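Local coordinates for protein flavin-containing monooxygenase (Allium sativum, PDB 6WPU) that binds FAD and, as a flavin-dependent S-monooxygenase, probably oxygenates the sulfur atom of S-allyl-L-cysteine, at residues D229-V234 / K239-A244; F344-L349 / F399-W404; E415-L420 / E451-F456. All blocks are in the same frame, centred on the assembly; numbering follows the deposited sequence.

Overall arrangement
Following the chain from the N terminus, interaction 1 comes first. It closes a short loop between helix 225-234 and strand 240-244, within a beta-alpha-beta unit. Interaction 2 then brings helix 343-358 beside helix 398-409 and closes a loop of 49 residues. Interaction 3 joins the start of helix 416-431 to the end of the modelled chain across 30 residues. The three are in series, so none nests in or crosses another. Interactions 2 and 3 lie about 15 Å apart between centres and touch: Arg419 forms salt bridges to Asp400 and Asp403. Interaction 1 lies about 34 Å from interaction 2, centre to centre, across the centre of the chain.

Interaction 1 of 3, residues D229-V234 / K239-A244; sequences DISRDV and KEVHIA. With SO4 (sulfate ion), chain D.
Ser231 and Val241 meet where helix 225-234 packs on strand 240-244. The two belong to a beta-alpha-beta unit that starts at strand 217-221. This beta-alpha-beta crossover is consistent with the second, NADPH-binding, Rossmann-like domain of flavin-containing monooxygenases. The short helix and strand segments run almost antiparallel, at 170°, with their axes 8.7 Å apart.

Ser231 and Val241 bury the most surface. CB of Ser231 lies 3.7 Å from CG1 of Val241. The other methyl of Val241, CG2, turns to the next helical turn and sits 3.9 Å from CG1 of Val234. The valine therefore spans two residues on one side of the helix. Two residues along the strand, Ile243 reaches Ser231 with its CG1 and CD1. The Ser231 hydroxyl sits beside its own backbone N (chi1 -59°). There it hydrogen-bonds to the carbonyl of Ala227, one turn earlier. Its polar end is thus satisfied within the helix, although Ser231 OG also lies 3.3 Å from CD1 of Ile243. No hydrogen bond crosses between the segments. Ile220 and Met262 continue the apolar packing around Ser231.

On the far side of the strand, NE2 of His242 donates in its ring plane to the anti lone pair of Glu240 OE2, at 2.7 Å. ND1 of the same ring is hydrogen-bonded to His265.

The CB of Arg232 points away from the strand, and its guanidinium binds a sulfate ion, probably from the crystallisation liquor. Arg90 also bonds this ion. NH1 of Arg232 reaches O1 of the sulfate at 3.0 Å, almost straight (173°). Arg232 NH2 has two acceptors: Asp229 OD1 at 3.2 Å in a salt bridge, and sulfate O3 at 2.6 Å.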
loop_
_atom_site.group_PDB
_atom_site.type_symbol
_atom_site.label_atom_id
_atom_site.label_comp_id
_atom_site.label_asym_id
_atom_site.label_seq_id
_atom_site.Cartn_x
_atom_site.Cartn_y
_atom_site.Cartn_z
ATOM N N ASP A 229 -9.554 12.289 -5.060
ATOM C CA ASP A 229 -10.603 11.301 -5.319
ATOM C C ASP A 229 -11.688 11.353 -4.246
ATOM O O ASP A 229 -12.887 11.337 -4.548
ATOM C CB ASP A 229 -10.009 9.877 -5.363
ATOM C CG ASP A 229 -9.367 9.533 -6.691
ATOM O OD1 ASP A 229 -9.727 10.135 -7.725
ATOM O OD2 ASP A 229 -8.491 8.637 -6.699
ATOM N N ILE A 230 -11.282 11.348 -2.980
ATOM C CA ILE A 230 -12.264 11.364 -1.909
ATOM C C ILE A 230 -13.045 12.670 -1.927
ATOM O O ILE A 230 -14.279 12.671 -1.802
ATOM C CB ILE A 230 -11.571 11.122 -0.560
ATOM C CG1 ILE A 230 -11.107 9.662 -0.488
ATOM C CG2 ILE A 230 -12.519 11.478 0.586
ATOM C CD1 ILE A 230 -10.554 9.249 0.853
ATOM N N SER A 231 -12.342 13.797 -2.123
ATOM C CA SER A 231 -13.000 15.101 -2.230
ATOM C C SER A 231 -14.075 15.091 -3.303
ATOM O O SER A 231 -15.197 15.565 -3.079
ATOM C CB SER A 231 -11.971 16.189 -2.535
ATOM O OG SER A 231 -10.996 16.238 -1.512
ATOM N N ARG A 232 -13.747 14.565 -4.489
ATOM C CA ARG A 232 -14.744 14.528 -5.555
ATOM C C ARG A 232 -15.914 13.625 -5.179
ATOM O O ARG A 232 -17.073 13.944 -5.479
ATOM C CB ARG A 232 -14.096 14.073 -6.863
ATOM C CG ARG A 232 -13.118 15.096 -7.431
ATOM C CD ARG A 232 -12.747 14.802 -8.872
ATOM N NE ARG A 232 -12.128 13.494 -8.995
ATOM C CZ ARG A 232 -12.698 12.449 -9.583
ATOM N NH1 ARG A 232 -13.903 12.564 -10.140
ATOM N NH2 ARG A 232 -12.053 11.293 -9.622
ATOM N N ASP A 233 -15.628 12.505 -4.504
ATOM C CA ASP A 233 -16.687 11.613 -4.045
ATOM C C ASP A 233 -17.591 12.320 -3.043
ATOM O O ASP A 233 -18.816 12.305 -3.183
ATOM C CB ASP A 233 -16.066 10.351 -3.430
ATOM C CG ASP A 233 -17.020 9.172 -3.412
ATOM O OD1 ASP A 233 -17.619 8.856 -4.468
ATOM O OD2 ASP A 233 -17.155 8.533 -2.348
ATOM N N VAL A 234 -16.990 12.960 -2.034
ATOM C CA VAL A 234 -17.743 13.702 -1.024
ATOM C C VAL A 234 -18.524 14.843 -1.666
ATOM O O VAL A 234 -19.663 15.134 -1.278
ATOM C CB VAL A 234 -16.781 14.206 0.073
ATOM C CG1 VAL A 234 -17.460 15.212 0.999
ATOM C CG2 VAL A 234 -16.245 13.028 0.880
ATOM N N LYS A 239 -22.263 20.196 0.733
ATOM C CA LYS A 239 -22.479 21.584 0.344
ATOM C C LYS A 239 -21.186 22.199 -0.180
ATOM O O LYS A 239 -21.170 22.815 -1.250
ATOM C CB LYS A 239 -23.011 22.385 1.525
ATOM C CG LYS A 239 -23.461 23.800 1.125
ATOM C CD LYS A 239 -22.999 24.851 2.130
ATOM C CE LYS A 239 -24.158 25.544 2.815
ATOM N NZ LYS A 239 -24.612 24.764 3.989
ATOM N N GLU A 240 -20.087 22.035 0.559
ATOM C CA GLU A 240 -18.779 22.522 0.127
ATOM C C GLU A 240 -17.686 21.543 0.527
ATOM O O GLU A 240 -17.715 20.983 1.628
ATOM C CB GLU A 240 -18.447 23.882 0.727
ATOM C CG GLU A 240 -19.297 25.019 0.199
ATOM C CD GLU A 240 -18.971 26.327 0.888
ATOM O OE1 GLU A 240 -19.865 27.200 0.967
ATOM O OE2 GLU A 240 -17.817 26.472 1.365
ATOM N N VAL A 241 -16.717 21.351 -0.365
ATOM C CA VAL A 241 -15.518 20.565 -0.084
ATOM C C VAL A 241 -14.312 21.479 -0.265
ATOM O O VAL A 241 -14.188 22.156 -1.291
ATOM C CB VAL A 241 -15.426 19.322 -0.988
ATOM C CG1 VAL A 241 -14.207 18.469 -0.617
ATOM C CG2 VAL A 241 -16.711 18.495 -0.879
ATOM N N HIS A 242 -13.444 21.523 0.742
ATOM C CA HIS A 242 -12.229 22.328 0.712
ATOM C C HIS A 242 -11.042 21.399 0.938
ATOM O O HIS A 242 -10.983 20.708 1.963
ATOM C CB HIS A 242 -12.272 23.418 1.785
ATOM C CG HIS A 242 -13.356 24.431 1.577
ATOM N ND1 HIS A 242 -13.135 25.637 0.952
ATOM C CD2 HIS A 242 -14.670 24.416 1.912
ATOM C CE1 HIS A 242 -14.264 26.325 0.914
ATOM N NE2 HIS A 242 -15.212 25.599 1.480
ATOM N N ILE A 243 -10.119 21.357 -0.023
ATOM C CA ILE A 243 -8.910 20.546 0.096
ATOM C C ILE A 243 -7.794 21.433 0.623
ATOM O O ILE A 243 -7.544 22.513 0.077
ATOM C CB ILE A 243 -8.516 19.907 -1.246
ATOM C CG1 ILE A 243 -9.720 19.226 -1.897
ATOM C CG2 ILE A 243 -7.398 18.893 -1.042
ATOM C CD1 ILE A 243 -9.394 18.527 -3.209
ATOM N N ALA A 244 -7.140 20.993 1.699
ATOM C CA ALA A 244 -5.929 21.638 2.202
ATOM C C ALA A 244 -4.770 20.790 1.710
ATOM O O ALA A 244 -4.519 19.713 2.246
ATOM C CB ALA A 244 -5.931 21.739 3.722
HETATM S S SO4 D . -14.069 9.025 -11.541
HETATM O O1 SO4 D . -15.064 10.067 -11.273
HETATM O O2 SO4 D . -13.438 9.303 -12.830
HETATM O O3 SO4 D . -13.035 9.047 -10.513
HETATM O O4 SO4 D . -14.713 7.707 -11.522
#

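Interaction 2 of 3, residues F344-L349 / F399-W404; sequences FPLCEL and FDYDDW
Tyr401 and Leu346 touch where helix 398-409 lies beside helix 343-358. The short segments cross at 27°, close to parallel, with axes 9.6 Å apart. The contact packs helix 398-409 on helix 343-358, whose first turn carries Phe344 of the FAD pocket. The contact itself is plain structural packing.

Along the second helix, Tyr401 is the first residue to make contact. CD1 of Tyr401 lies 3.7 Å from CD1 of Leu346, and CE1 of the ring is almost as near the same methyl. The methyl approaches the ring obliquely, and the two side chains cross at about a right angle. The Tyr401 hydroxyl is hydrogen-bonded to the carbonyl of Lys321 and to NE2 of Gln350, which anchors the end of the ring.

Asp402 comes next and has the most surface buried by the contact. OD1 of Asp402 lies 3.5 Å from CD1 of Leu346 and equally near its CB and CG. Leu346 holds CG anti to its backbone N (chi1 -177°), which brings its CD1 methyl up to Tyr401 and Asp402. Its chi2 of 140° is well away from a staggered value. CD1 of Leu349 touches CB of Asp402 and the Asp402 backbone O, each at 3.6 Å.

On the first helix, Phe344 touches the cofactor, and Glu348 forms a salt bridge to Arg39 of helix 32-43.

No hydrogen bond or salt bridge joins the two segments themselves, which meet by van der Waals packing. Gln350, however, is one residue on in the first helix, so its bond to Tyr401 OH also joins the helices through polar atoms. The leucine carbons against OD1 of Asp402 offer it no hydrogen bond. Such a setting might raise the pKa of Asp402, depending on what meets its other oxygen.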
loop_
_atom_site.group_PDB
_atom_site.type_symbol
_atom_site.label_atom_id
_atom_site.label_comp_id
_atom_site.label_asym_id
_atom_site.label_seq_id
_atom_site.Cartn_x
_atom_site.Cartn_y
_atom_site.Cartn_z
ATOM N N PHE A 344 1.851 -4.844 -7.431
ATOM C CA PHE A 344 1.790 -6.284 -7.691
ATOM C C PHE A 344 3.077 -6.795 -8.331
ATOM O O PHE A 344 3.663 -7.753 -7.796
ATOM C CB PHE A 344 0.560 -6.658 -8.543
ATOM C CG PHE A 344 -0.791 -6.380 -7.888
ATOM C CD1 PHE A 344 -0.892 -5.976 -6.567
ATOM C CD2 PHE A 344 -1.963 -6.526 -8.623
ATOM C CE1 PHE A 344 -2.134 -5.716 -5.976
ATOM C CE2 PHE A 344 -3.216 -6.262 -8.052
ATOM C CZ PHE A 344 -3.301 -5.861 -6.714
ATOM N N PRO A 345 3.590 -6.213 -9.428
ATOM C CA PRO A 345 4.857 -6.723 -9.977
ATOM C C PRO A 345 6.043 -6.503 -9.050
ATOM O O PRO A 345 6.954 -7.339 -9.029
ATOM C CB PRO A 345 5.016 -5.961 -11.305
ATOM C CG PRO A 345 4.160 -4.765 -11.180
ATOM C CD PRO A 345 3.036 -5.121 -10.256
ATOM N N LEU A 346 6.063 -5.410 -8.276
ATOM C CA LEU A 346 7.158 -5.201 -7.328
ATOM C C LEU A 346 7.207 -6.315 -6.273
ATOM O O LEU A 346 8.278 -6.859 -5.979
ATOM C CB LEU A 346 7.024 -3.825 -6.667
ATOM C CG LEU A 346 8.165 -3.487 -5.701
ATOM C CD1 LEU A 346 8.597 -2.031 -5.833
ATOM C CD2 LEU A 346 7.792 -3.822 -4.244
ATOM N N CYS A 347 6.058 -6.648 -5.669
ATOM C CA CYS A 347 6.021 -7.722 -4.681
ATOM C C CYS A 347 6.378 -9.061 -5.318
ATOM O O CYS A 347 7.034 -9.902 -4.693
ATOM C CB CYS A 347 4.639 -7.797 -4.021
ATOM S SG CYS A 347 4.198 -6.349 -2.978
ATOM N N GLU A 348 5.952 -9.262 -6.564
ATOM C CA GLU A 348 6.297 -10.472 -7.301
ATOM C C GLU A 348 7.807 -10.625 -7.401
ATOM O O GLU A 348 8.361 -11.696 -7.109
ATOM C CB GLU A 348 5.656 -10.408 -8.693
ATOM C CG GLU A 348 5.849 -11.629 -9.618
ATOM C CD GLU A 348 5.089 -11.445 -10.950
ATOM O OE1 GLU A 348 4.664 -10.294 -11.244
ATOM O OE2 GLU A 348 4.905 -12.436 -11.697
ATOM N N LEU A 349 8.493 -9.548 -7.782
ATOM C CA LEU A 349 9.933 -9.626 -7.979
ATOM C C LEU A 349 10.671 -9.704 -6.647
ATOM O O LEU A 349 11.674 -10.419 -6.532
ATOM C CB LEU A 349 10.402 -8.441 -8.806
ATOM C CG LEU A 349 9.931 -8.489 -10.255
ATOM C CD1 LEU A 349 10.145 -7.129 -10.930
ATOM C CD2 LEU A 349 10.657 -9.609 -11.030
ATOM N N PHE A 399 10.931 1.255 -11.273
ATOM C CA PHE A 399 11.144 0.191 -12.242
ATOM C C PHE A 399 12.614 -0.149 -12.397
ATOM O O PHE A 399 12.934 -1.269 -12.803
ATOM C CB PHE A 399 10.532 0.566 -13.594
ATOM C CG PHE A 399 9.051 0.785 -13.533
ATOM C CD1 PHE A 399 8.207 -0.241 -13.127
ATOM C CD2 PHE A 399 8.499 2.023 -13.858
ATOM C CE1 PHE A 399 6.845 -0.053 -13.061
ATOM C CE2 PHE A 399 7.135 2.222 -13.786
ATOM C CZ PHE A 399 6.305 1.184 -13.387
ATOM N N ASP A 400 13.508 0.794 -12.079
ATOM C CA ASP A 400 14.922 0.459 -11.955
ATOM C C ASP A 400 15.152 -0.471 -10.773
ATOM O O ASP A 400 15.983 -1.386 -10.846
ATOM C CB ASP A 400 15.753 1.729 -11.793
ATOM C CG ASP A 400 15.643 2.658 -12.992
ATOM O OD1 ASP A 400 15.394 2.159 -14.112
ATOM O OD2 ASP A 400 15.807 3.884 -12.806
ATOM N N TYR A 401 14.431 -0.231 -9.670
ATOM C CA TYR A 401 14.466 -1.144 -8.535
ATOM C C TYR A 401 13.945 -2.520 -8.931
ATOM O O TYR A 401 14.590 -3.544 -8.659
ATOM C CB TYR A 401 13.653 -0.558 -7.380
ATOM C CG TYR A 401 13.481 -1.491 -6.206
ATOM C CD1 TYR A 401 12.301 -2.200 -6.030
ATOM C CD2 TYR A 401 14.495 -1.666 -5.275
ATOM C CE1 TYR A 401 12.127 -3.050 -4.953
ATOM C CE2 TYR A 401 14.338 -2.533 -4.191
ATOM C CZ TYR A 401 13.152 -3.224 -4.039
ATOM O OH TYR A 401 12.983 -4.085 -2.961
ATOM N N ASP A 402 12.764 -2.563 -9.562
ATOM C CA ASP A 402 12.239 -3.820 -10.091
ATOM C C ASP A 402 13.263 -4.515 -10.981
ATOM O O ASP A 402 13.498 -5.720 -10.851
ATOM C CB ASP A 402 10.957 -3.575 -10.889
ATOM C CG ASP A 402 9.761 -3.240 -10.016
ATOM O OD1 ASP A 402 9.825 -3.388 -8.774
ATOM O OD2 ASP A 402 8.739 -2.828 -10.598
ATOM N N ASP A 403 13.876 -3.767 -11.908
ATOM C CA ASP A 403 14.829 -4.383 -12.826
ATOM C C ASP A 403 16.043 -4.923 -12.082
ATOM O O ASP A 403 16.581 -5.974 -12.453
ATOM C CB ASP A 403 15.265 -3.390 -13.902
ATOM C CG ASP A 403 14.214 -3.196 -14.981
ATOM O OD1 ASP A 403 13.264 -3.997 -15.033
ATOM O OD2 ASP A 403 14.334 -2.236 -15.775
ATOM N N TRP A 404 16.501 -4.218 -11.039
ATOM C CA TRP A 404 17.582 -4.760 -10.221
ATOM C C TRP A 404 17.186 -6.109 -9.623
ATOM O O TRP A 404 17.973 -7.064 -9.635
ATOM C CB TRP A 404 17.970 -3.776 -9.115
ATOM C CG TRP A 404 19.162 -4.247 -8.333
ATOM C CD1 TRP A 404 20.470 -3.985 -8.604
ATOM C CD2 TRP A 404 19.154 -5.099 -7.176
ATOM N NE1 TRP A 404 21.281 -4.612 -7.685
ATOM C CE2 TRP A 404 20.498 -5.302 -6.799
ATOM C CE3 TRP A 404 18.142 -5.704 -6.424
ATOM C CZ2 TRP A 404 20.860 -6.078 -5.703
ATOM C CZ3 TRP A 404 18.500 -6.483 -5.328
ATOM C CH2 TRP A 404 19.851 -6.656 -4.976
#

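Interaction 3 of 3, residues E415-L420 / E451-F456; sequences EEWRRL and ETFSKF
Trp417 brings CZ2 and CH2 of its indole up to CE1 and CZ of Phe453. CZ2 of Trp417 is 3.6 Å from CE1 of Phe453, and CH2 is nearly as close to CZ. The centroids of the six-membered ring of Trp417 and the Phe453 ring are 5.5 Å apart, and the planes stand at 86°, in an oblique pairing. The contact ties the start of helix 416-431 to helix 443-453, close to the last modelled residue.

The pyrrole side of the same indole meets Thr452. NE1 of Trp417 donates a weak, bent hydrogen bond to OG1 of Thr452, at 3.3 Å and 129°. The stronger partner of this hydroxyl is the carbonyl of Ala449 in its own helix. The methyl CG2 of Thr452 also packs on NE1 of Trp417, at 3.5 Å. Trp417 reaches both residues with CG set between its backbone N and carbonyl carbon (chi1 66°).

Next to the indole, Arg418 grips Glu415 side-on, with one nitrogen to each oxygen. NE of Arg418 lies 2.8 Å from OE1 of Glu415. NH2 of Arg418 lies 3.0 Å from OE2 of Glu415. CH2 of Trp417 sits 3.8 Å above the guanidinium plane of Arg418, offset toward its rim. NH1 of Arg418 bonds the carbonyls of Val97 and Gly99.

Beyond Thr452 the chain makes a type I turn from Phe453 to Phe456. Lys455 folds back, and NZ of Lys455 bonds O of Thr452 at 2.8 Å.

With one weak hydrogen bond across it, the contact depends mainly on aromatic and methyl packing. The stronger polar bonds lie within each segment or to neighbours such as Ala449. They hold Arg418 and the Thr452 hydroxyl, not the two rings.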
loop_
_atom_site.group_PDB
_atom_site.type_symbol
_atom_site.label_atom_id
_atom_site.label_comp_id
_atom_site.label_asym_id
_atom_site.label_seq_id
_atom_site.Cartn_x
_atom_site.Cartn_y
_atom_site.Cartn_z
ATOM N N GLU A 415 8.575 -4.302 -18.903
ATOM C CA GLU A 415 8.312 -3.963 -20.295
ATOM C C GLU A 415 8.353 -2.448 -20.487
ATOM O O GLU A 415 8.019 -1.672 -19.584
ATOM C CB GLU A 415 6.947 -4.507 -20.735
ATOM C CG GLU A 415 6.639 -5.958 -20.378
ATOM C CD GLU A 415 5.920 -6.086 -19.037
ATOM O OE1 GLU A 415 6.244 -5.310 -18.110
ATOM O OE2 GLU A 415 5.017 -6.946 -18.913
ATOM N N GLU A 416 8.765 -2.026 -21.686
ATOM C CA GLU A 416 8.845 -0.595 -21.973
ATOM C C GLU A 416 7.468 0.052 -21.972
ATOM O O GLU A 416 7.306 1.171 -21.469
ATOM C CB GLU A 416 9.539 -0.349 -23.315
ATOM C CG GLU A 416 11.043 -0.273 -23.215
ATOM C CD GLU A 416 11.693 -1.632 -23.338
ATOM O OE1 GLU A 416 10.967 -2.599 -23.655
ATOM O OE2 GLU A 416 12.925 -1.726 -23.120
ATOM N N TRP A 417 6.465 -0.631 -22.534
ATOM C CA TRP A 417 5.113 -0.085 -22.514
ATOM C C TRP A 417 4.632 0.159 -21.085
ATOM O O TRP A 417 3.847 1.082 -20.843
ATOM C CB TRP A 417 4.149 -1.014 -23.270
ATOM C CG TRP A 417 3.938 -2.364 -22.638
ATOM C CD1 TRP A 417 4.479 -3.546 -23.048
ATOM C CD2 TRP A 417 3.123 -2.674 -21.482
ATOM N NE1 TRP A 417 4.061 -4.570 -22.225
ATOM C CE2 TRP A 417 3.231 -4.063 -21.258
ATOM C CE3 TRP A 417 2.311 -1.911 -20.625
ATOM C CZ2 TRP A 417 2.569 -4.706 -20.203
ATOM C CZ3 TRP A 417 1.661 -2.547 -19.571
ATOM C CH2 TRP A 417 1.790 -3.933 -19.374
ATOM N N ARG A 418 5.107 -0.638 -20.124
ATOM C CA ARG A 418 4.651 -0.481 -18.748
ATOM C C ARG A 418 5.303 0.729 -18.097
ATOM O O ARG A 418 4.645 1.458 -17.344
ATOM C CB ARG A 418 4.925 -1.756 -17.938
ATOM C CG ARG A 418 3.988 -1.935 -16.728
ATOM C CD ARG A 418 4.415 -3.088 -15.807
ATOM N NE ARG A 418 4.248 -4.433 -16.362
ATOM C CZ ARG A 418 3.329 -5.310 -15.954
ATOM N NH1 ARG A 418 2.474 -4.974 -14.990
ATOM N NH2 ARG A 418 3.269 -6.531 -16.502
ATOM N N ARG A 419 6.586 0.967 -18.390
ATOM C CA ARG A 419 7.219 2.204 -17.940
ATOM C C ARG A 419 6.501 3.415 -18.519
ATOM O O ARG A 419 6.209 4.382 -17.805
ATOM C CB ARG A 419 8.696 2.222 -18.328
ATOM C CG ARG A 419 9.623 1.396 -17.427
ATOM C CD ARG A 419 11.032 1.445 -17.979
ATOM N NE ARG A 419 12.013 0.683 -17.204
ATOM C CZ ARG A 419 12.770 1.216 -16.251
ATOM N NH1 ARG A 419 12.639 2.504 -15.941
ATOM N NH2 ARG A 419 13.640 0.465 -15.598
ATOM N N LEU A 420 6.190 3.365 -19.819
ATOM C CA LEU A 420 5.576 4.508 -20.482
ATOM C C LEU A 420 4.146 4.737 -19.995
ATOM O O LEU A 420 3.727 5.887 -19.809
ATOM C CB LEU A 420 5.616 4.315 -22.000
ATOM C CG LEU A 420 7.007 4.308 -22.638
ATOM C CD1 LEU A 420 6.923 3.968 -24.119
ATOM C CD2 LEU A 420 7.717 5.645 -22.414
ATOM N N GLU A 451 -0.117 -7.137 -26.845
ATOM C CA GLU A 451 0.792 -8.005 -27.587
ATOM C C GLU A 451 1.583 -8.892 -26.638
ATOM O O GLU A 451 1.628 -10.117 -26.804
ATOM C CB GLU A 451 1.733 -7.178 -28.466
ATOM C CG GLU A 451 1.310 -7.112 -29.919
ATOM C CD GLU A 451 0.789 -8.450 -30.425
ATOM O OE1 GLU A 451 -0.441 -8.580 -30.593
ATOM O OE2 GLU A 451 1.603 -9.374 -30.643
ATOM N N THR A 452 2.207 -8.293 -25.622
ATOM C CA THR A 452 2.985 -9.098 -24.689
ATOM C C THR A 452 2.109 -10.048 -23.888
ATOM O O THR A 452 2.609 -11.076 -23.420
ATOM C CB THR A 452 3.777 -8.207 -23.733
ATOM O OG1 THR A 452 2.869 -7.563 -22.833
ATOM C CG2 THR A 452 4.562 -7.142 -24.493
ATOM N N PHE A 453 0.812 -9.743 -23.734
ATOM C CA PHE A 453 -0.055 -10.604 -22.933
ATOM C C PHE A 453 -0.404 -11.906 -23.649
ATOM O O PHE A 453 -0.820 -12.863 -22.988
ATOM C CB PHE A 453 -1.350 -9.870 -22.554
ATOM C CG PHE A 453 -1.153 -8.677 -21.636
ATOM C CD1 PHE A 453 0.031 -8.496 -20.931
ATOM C CD2 PHE A 453 -2.172 -7.750 -21.467
ATOM C CE1 PHE A 453 0.198 -7.403 -20.086
ATOM C CE2 PHE A 453 -2.016 -6.645 -20.620
ATOM C CZ PHE A 453 -0.832 -6.475 -19.926
ATOM N N SER A 454 -0.247 -11.958 -24.978
ATOM C CA SER A 454 -0.640 -13.132 -25.759
ATOM C C SER A 454 -0.032 -14.418 -25.222
ATOM O O SER A 454 -0.722 -15.439 -25.101
ATOM C CB SER A 454 -0.235 -12.946 -27.217
ATOM O OG SER A 454 -0.539 -11.635 -27.653
ATOM N N LYS A 455 1.258 -14.394 -24.888
ATOM C CA LYS A 455 1.922 -15.617 -24.452
ATOM C C LYS A 455 1.313 -16.212 -23.185
ATOM O O LYS A 455 1.623 -17.361 -22.854
ATOM C CB LYS A 455 3.418 -15.355 -24.251
ATOM C CG LYS A 455 3.794 -14.799 -22.888
ATOM C CD LYS A 455 5.305 -14.659 -22.744
ATOM C CE LYS A 455 5.821 -13.495 -23.561
ATOM N NZ LYS A 455 5.167 -12.222 -23.137
ATOM N N PHE A 456 0.457 -15.482 -22.476
ATOM C CA PHE A 456 -0.204 -16.034 -21.293
ATOM C C PHE A 456 -1.689 -16.314 -21.558
ATOM O O PHE A 456 -2.167 -16.217 -22.693
ATOM C CB PHE A 456 -0.076 -15.088 -20.096
ATOM C CG PHE A 456 1.313 -14.528 -19.883
ATOM C CD1 PHE A 456 2.279 -15.258 -19.210
ATOM C CD2 PHE A 456 1.632 -13.248 -20.322
ATOM C CE1 PHE A 456 3.541 -14.735 -19.005
ATOM C CE2 PHE A 456 2.890 -12.717 -20.115
ATOM C CZ PHE A 456 3.843 -13.459 -19.455
#